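Long-range contacts in Lys-gingipain catalytic subunit (Porphyromonas gingivalis, PDB 6I9A), which cleaves proteins and peptides after lysine as a secreted cysteine endopeptidase of family C25, hydrolysing haemoglobin, albumin, collagen and immunoglobulins: residues P77-L82 and E115-R120; M16-G21 and A81-T86. All blocks are in the same frame, centred on the assembly; numbering follows the deposited sequence.

Overall arrangement
Both contacts belong to one four-stranded parallel sheet of the C25 peptidase domain, ordered 40-46, 14-20, 79-83, 117-121. Strand 79-83 is common to the two: interaction 1 pairs it with the outermost strand 117-121, interaction 2 with strand 14-20, and Ala-81 and Leu-82 take part in each. Along the chain, strand 14-20 comes first, then 79-83, then 117-121. The two centres lie about 9 Å apart, and Phe-79 O to Leu-17 N, 2.9 Å, probably adds a hydrogen bond between them. Each contact also reaches a calcium ion, through Glu-115 in interaction 1 and Asp-85 in interaction 2, so one calcium site lies just before strand 117-121 and the other just after strand 79-83.

Interaction 1 of 2, residues P77-L82 and E115-R120. With CA (calcium ion), chain G.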
loop_
_atom_site.group_PDB
_atom_site.type_symbol
_atom_site.label_atom_id
_atom_site.label_comp_id
_atom_site.label_asym_id
_atom_site.label_seq_id
_atom_site.Cartn_x
_atom_site.Cartn_y
_atom_site.Cartn_z
ATOM N N PRO A 77 4.097 4.543 -15.999
ATOM C CA PRO A 77 4.263 3.870 -14.695
ATOM C C PRO A 77 2.938 3.900 -13.933
ATOM O O PRO A 77 2.233 4.908 -13.948
ATOM C CB PRO A 77 5.335 4.702 -13.993
ATOM C CG PRO A 77 6.002 5.558 -15.090
ATOM C CD PRO A 77 4.937 5.758 -16.106
ATOM N N VAL A 78 2.633 2.787 -13.241
ATOM C CA VAL A 78 1.518 2.680 -12.301
ATOM C C VAL A 78 1.999 3.138 -10.908
ATOM O O VAL A 78 1.313 3.897 -10.236
ATOM C CB VAL A 78 1.029 1.199 -12.281
ATOM C CG1 VAL A 78 -0.019 1.018 -11.173
ATOM C CG2 VAL A 78 0.452 0.818 -13.681
ATOM N N PHE A 79 3.124 2.585 -10.480
ATOM C CA PHE A 79 3.717 2.876 -9.194
ATOM C C PHE A 79 4.978 3.680 -9.309
ATOM O O PHE A 79 5.769 3.508 -10.248
ATOM C CB PHE A 79 4.117 1.586 -8.455
ATOM C CG PHE A 79 2.941 0.729 -8.030
ATOM C CD1 PHE A 79 2.196 1.047 -6.889
ATOM C CD2 PHE A 79 2.573 -0.400 -8.772
ATOM C CE1 PHE A 79 1.102 0.244 -6.515
ATOM C CE2 PHE A 79 1.498 -1.188 -8.390
ATOM C CZ PHE A 79 0.745 -0.827 -7.298
ATOM N N LEU A 80 5.206 4.504 -8.292
ATOM C CA LEU A 80 6.443 5.220 -8.034
ATOM C C LEU A 80 6.935 4.805 -6.660
ATOM O O LEU A 80 6.309 5.122 -5.672
ATOM C CB LEU A 80 6.227 6.745 -8.137
ATOM C CG LEU A 80 7.411 7.593 -7.695
ATOM C CD1 LEU A 80 8.639 7.388 -8.615
ATOM C CD2 LEU A 80 7.024 9.079 -7.675
ATOM N N ALA A 81 8.086 4.102 -6.619
ATOM C CA ALA A 81 8.704 3.669 -5.378
ATOM C C ALA A 81 9.899 4.554 -5.064
ATOM O O ALA A 81 10.853 4.614 -5.837
ATOM C CB ALA A 81 9.160 2.228 -5.495
ATOM N N LEU A 82 9.835 5.294 -3.968
ATOM C CA LEU A 82 10.926 6.136 -3.485
ATOM C C LEU A 82 11.628 5.364 -2.407
ATOM O O LEU A 82 10.995 4.905 -1.448
ATOM C CB LEU A 82 10.370 7.474 -2.935
ATOM C CG LEU A 82 9.474 8.243 -3.883
ATOM C CD1 LEU A 82 8.896 9.479 -3.165
ATOM C CD2 LEU A 82 10.270 8.677 -5.146
ATOM N N GLU A 115 -0.460 11.139 -10.538
ATOM C CA GLU A 115 -0.458 10.308 -11.763
ATOM C C GLU A 115 -0.035 8.889 -11.492
ATOM O O GLU A 115 -0.270 8.045 -12.360
ATOM C CB GLU A 115 0.493 10.942 -12.806
ATOM C CG GLU A 115 -0.242 11.907 -13.750
ATOM C CD GLU A 115 -1.005 12.992 -13.024
ATOM O OE1 GLU A 115 -2.248 12.864 -12.934
ATOM O OE2 GLU A 115 -0.380 13.959 -12.525
ATOM N N MET A 116 0.633 8.634 -10.345
ATOM C CA MET A 116 1.180 7.348 -9.992
ATOM C C MET A 116 0.890 7.059 -8.532
ATOM O O MET A 116 0.925 8.002 -7.721
ATOM C CB MET A 116 2.706 7.339 -10.187
ATOM C CG MET A 116 3.129 7.453 -11.659
ATOM S SD MET A 116 4.877 7.912 -11.865
ATOM C CE MET A 116 4.781 9.686 -11.472
ATOM N N TYR A 117 0.740 5.795 -8.167
ATOM C CA TYR A 117 0.673 5.399 -6.761
ATOM C C TYR A 117 2.056 5.436 -6.174
ATOM O O TYR A 117 2.940 4.676 -6.614
ATOM C CB TYR A 117 0.144 3.974 -6.663
ATOM C CG TYR A 117 -1.352 3.784 -6.759
ATOM C CD1 TYR A 117 -2.245 4.800 -6.378
ATOM C CD2 TYR A 117 -1.893 2.547 -7.099
ATOM C CE1 TYR A 117 -3.621 4.576 -6.365
ATOM C CE2 TYR A 117 -3.267 2.316 -7.098
ATOM C CZ TYR A 117 -4.123 3.334 -6.711
ATOM O OH TYR A 117 -5.487 3.139 -6.703
ATOM N N THR A 118 2.296 6.335 -5.230
ATOM C CA THR A 118 3.603 6.597 -4.685
ATOM C C THR A 118 3.723 6.114 -3.279
ATOM O O THR A 118 2.831 6.344 -2.441
ATOM C CB THR A 118 3.848 8.122 -4.769
ATOM O OG1 THR A 118 3.765 8.491 -6.163
ATOM C CG2 THR A 118 5.199 8.544 -4.248
ATOM N N PHE A 119 4.858 5.503 -2.961
ATOM C CA PHE A 119 5.150 5.069 -1.599
ATOM C C PHE A 119 6.619 5.265 -1.365
ATOM O O PHE A 119 7.416 5.319 -2.308
ATOM C CB PHE A 119 4.697 3.626 -1.342
ATOM C CG PHE A 119 5.318 2.611 -2.289
ATOM C CD1 PHE A 119 6.527 1.998 -1.974
ATOM C CD2 PHE A 119 4.645 2.211 -3.457
ATOM C CE1 PHE A 119 7.054 1.016 -2.793
ATOM C CE2 PHE A 119 5.212 1.257 -4.287
ATOM C CZ PHE A 119 6.393 0.655 -3.944
ATOM N N ARG A 120 6.997 5.311 -0.088
ATOM C CA ARG A 120 8.372 5.548 0.305
ATOM C C ARG A 120 8.857 4.464 1.241
ATOM O O ARG A 120 8.323 4.291 2.341
ATOM C CB ARG A 120 8.540 6.946 0.936
ATOM C CG ARG A 120 9.942 7.218 1.489
ATOM C CD ARG A 120 10.024 8.560 2.179
ATOM N NE ARG A 120 9.942 9.692 1.259
ATOM C CZ ARG A 120 10.978 10.480 0.965
ATOM N NH1 ARG A 120 12.229 10.141 1.342
ATOM N NH2 ARG A 120 10.789 11.581 0.267
HETATM CA CA CA G . -2.526 15.009 -11.757
HETATM O O HOH W 1 -0.372 5.735 -13.698
HETATM O O HOH W 2 -4.764 14.390 -12.313
HETATM O O HOH W 3 -0.887 16.584 -10.904
#
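Phe-119 lays one ring face over the backbone of Ala-81, whose CA is 4.2 Å from the ring centroid and 17° off the normal, a CH-pi contact inside a parallel beta pair. The pair joins strand 79-83 to the edge strand 117-121 of the four-stranded sheet. With CG between the backbone N and the carbonyl carbon (chi1 58°), the Phe-119 ring swings across to the neighbouring strand and brings CZ to 3.5 Å from Ala-81 CB. Phe-79 CD1 meets the edge of this ring near its plane, while its own ring lies oblique to that of Tyr-117, planes at 42°. The other face of the sheet carries Leu-80 and Thr-118 side by side, and Tyr-105 of helix 103-106 touches Leu-80 and Leu-82. Just before the strands, Met-116 SD rests against Pro-77 CB at 3.9 Å, with Ile-63 of helix 56-72 touching Met-116.

Four backbone hydrogen bonds knit the strands, from Tyr-117 N to Val-78 O at the start to the nearly straight Leu-82 N to Phe-119 O, 2.9 Å, at the end. At the polar margins, Arg-120 forms a salt bridge with Asp-102, and one water donates to both Pro-77 O and Glu-115 O. The Glu-115 carboxylate, which also accepts from Val-108 N, chelates a calcium ion completed by Asp-109, Asp-111, Phe-113 O and two waters; OE1 and OE2 each lie 2.5 Å from the calcium.

Interaction 2 of 2, residues M16-G21 and A81-T86; sequences MLVVAG and ALVGDT. With CA (calcium ion), chain H.
A parallel beta ladder in the four-stranded sheet of the C25 peptidase domain joins strand 14-20 to strand 79-83, and the second strand runs on into a calcium-binding loop. The strand axes approach to 4.7 Å with their directions 15° apart, and Val-18, Val-19 and Ala-20 pair with Ala-81, Leu-82 and Val-83. Hydrogen bonds alternate between the strands, each 2.9 Å long: Leu-17 O accepts from Ala-81 N, Ala-81 O from Val-19 N, Val-19 O from Val-83 N and Val-83 O from Gly-21 N. The ladder ends at Ala-20 and Val-83, and the bond from Gly-21 N extends the pairing one residue beyond it.

Val-18, Ala-20, Ala-81 and Val-83 form an apolar patch on one face. Ala-20 CB abuts Val-83 CB at 3.6 Å. With CG1 of Val-83 anti to the backbone N (chi1 -178°), CG2 is left beside that N and meets Val-18 CG1 at 4.1 Å. Leu-28 and Trp-31 of helix 25-37 cover this patch. On the other face Val-19 CB touches Leu-82 CD2 at 4.3 Å, beside helix 56-72.

Beyond the ladder, Gly-84 leads to Asp-85, whose carboxylate grips a calcium ion in bidentate fashion; Phe-254 O, Glu-263 and three waters also bind the metal. Arg-267 NH2 is hydrogen-bonded to Asp-85 OD2. The other oxygen, OD1, accepts the N-H of Thr-86 (N to OD1 2.7 Å) on its anti side, 28° out of the carboxylate plane, and a calcium-bound water is hydrogen-bonded to Thr-86 OG1 at 2.8 Å.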
loop_
_atom_site.group_PDB
_atom_site.type_symbol
_atom_site.label_atom_id
_atom_site.label_comp_id
_atom_site.label_asym_id
_atom_site.label_seq_id
_atom_site.Cartn_x
_atom_site.Cartn_y
_atom_site.Cartn_z
ATOM N N MET A 16 6.469 -0.102 -12.763
ATOM C CA MET A 16 6.900 0.620 -11.562
ATOM C C MET A 16 8.216 1.341 -11.829
ATOM O O MET A 16 9.194 0.715 -12.279
ATOM C CB MET A 16 7.056 -0.360 -10.383
ATOM C CG MET A 16 7.691 0.244 -9.143
ATOM S SD MET A 16 7.936 -1.069 -7.871
ATOM C CE MET A 16 6.205 -1.024 -7.190
ATOM N N LEU A 17 8.234 2.649 -11.547
ATOM C CA LEU A 17 9.424 3.468 -11.594
ATOM C C LEU A 17 9.980 3.467 -10.168
ATOM O O LEU A 17 9.235 3.775 -9.213
ATOM C CB LEU A 17 9.040 4.889 -12.050
ATOM C CG LEU A 17 10.157 5.908 -11.996
ATOM C CD1 LEU A 17 11.321 5.528 -12.935
ATOM C CD2 LEU A 17 9.664 7.265 -12.461
ATOM N N VAL A 18 11.251 3.128 -10.009
ATOM C CA VAL A 18 11.912 3.130 -8.727
ATOM C C VAL A 18 12.982 4.186 -8.719
ATOM O O VAL A 18 13.843 4.203 -9.620
ATOM C CB VAL A 18 12.529 1.740 -8.405
ATOM C CG1 VAL A 18 13.227 1.743 -7.040
ATOM C CG2 VAL A 18 11.484 0.627 -8.511
ATOM N N VAL A 19 12.958 5.098 -7.753
ATOM C CA VAL A 19 14.054 6.077 -7.559
ATOM C C VAL A 19 14.603 5.877 -6.168
ATOM O O VAL A 19 13.849 5.966 -5.193
ATOM C CB VAL A 19 13.538 7.519 -7.758
ATOM C CG1 VAL A 19 14.664 8.516 -7.468
ATOM C CG2 VAL A 19 12.946 7.707 -9.172
ATOM N N ALA A 20 15.875 5.480 -6.090
ATOM C CA ALA A 20 16.467 5.055 -4.857
ATOM C C ALA A 20 17.755 5.775 -4.553
ATOM O O ALA A 20 18.581 6.033 -5.449
ATOM C CB ALA A 20 16.737 3.560 -4.918
ATOM N N GLY A 21 18.040 5.935 -3.270
ATOM C CA GLY A 21 19.350 6.420 -2.890
ATOM C C GLY A 21 20.370 5.391 -3.331
ATOM O O GLY A 21 20.179 4.163 -3.202
ATOM N N ALA A 81 8.086 4.102 -6.619
ATOM C CA ALA A 81 8.704 3.669 -5.378
ATOM C C ALA A 81 9.899 4.554 -5.064
ATOM O O ALA A 81 10.853 4.614 -5.837
ATOM C CB ALA A 81 9.160 2.228 -5.495
ATOM N N LEU A 82 9.835 5.294 -3.968
ATOM C CA LEU A 82 10.926 6.136 -3.485
ATOM C C LEU A 82 11.628 5.364 -2.407
ATOM O O LEU A 82 10.995 4.905 -1.448
ATOM C CB LEU A 82 10.370 7.474 -2.935
ATOM C CG LEU A 82 9.474 8.243 -3.883
ATOM C CD1 LEU A 82 8.896 9.479 -3.165
ATOM C CD2 LEU A 82 10.270 8.677 -5.146
ATOM N N VAL A 83 12.937 5.148 -2.551
ATOM C CA VAL A 83 13.697 4.342 -1.597
ATOM C C VAL A 83 14.747 5.215 -0.920
ATOM O O VAL A 83 15.694 5.672 -1.574
ATOM C CB VAL A 83 14.332 3.114 -2.290
ATOM C CG1 VAL A 83 15.071 2.267 -1.267
ATOM C CG2 VAL A 83 13.254 2.314 -3.015
ATOM N N GLY A 84 14.552 5.445 0.364
ATOM C CA GLY A 84 15.419 6.312 1.146
ATOM C C GLY A 84 14.635 7.295 1.987
ATOM O O GLY A 84 13.431 7.506 1.782
ATOM N N ASP A 85 15.334 7.864 2.944
ATOM C CA ASP A 85 14.800 8.897 3.806
ATOM C C ASP A 85 15.088 10.281 3.145
ATOM O O ASP A 85 15.548 10.375 2.009
ATOM C CB ASP A 85 15.377 8.746 5.224
ATOM C CG ASP A 85 14.564 9.375 6.363
ATOM O OD1 ASP A 85 13.691 10.257 6.087
ATOM O OD2 ASP A 85 14.771 8.977 7.530
ATOM N N THR A 86 14.787 11.339 3.885
ATOM C CA THR A 86 14.852 12.720 3.359
ATOM C C THR A 86 16.261 13.209 3.160
ATOM O O THR A 86 16.442 14.209 2.478
ATOM C CB THR A 86 14.030 13.671 4.242
ATOM O OG1 THR A 86 14.542 13.632 5.567
ATOM C CG2 THR A 86 12.530 13.304 4.226
HETATM CA CA CA H . 12.925 10.407 8.462
HETATM O O HOH W 4 14.385 12.312 8.077
HETATM O O HOH W 5 12.059 11.666 10.378
HETATM O O HOH W 6 14.319 9.804 10.274
#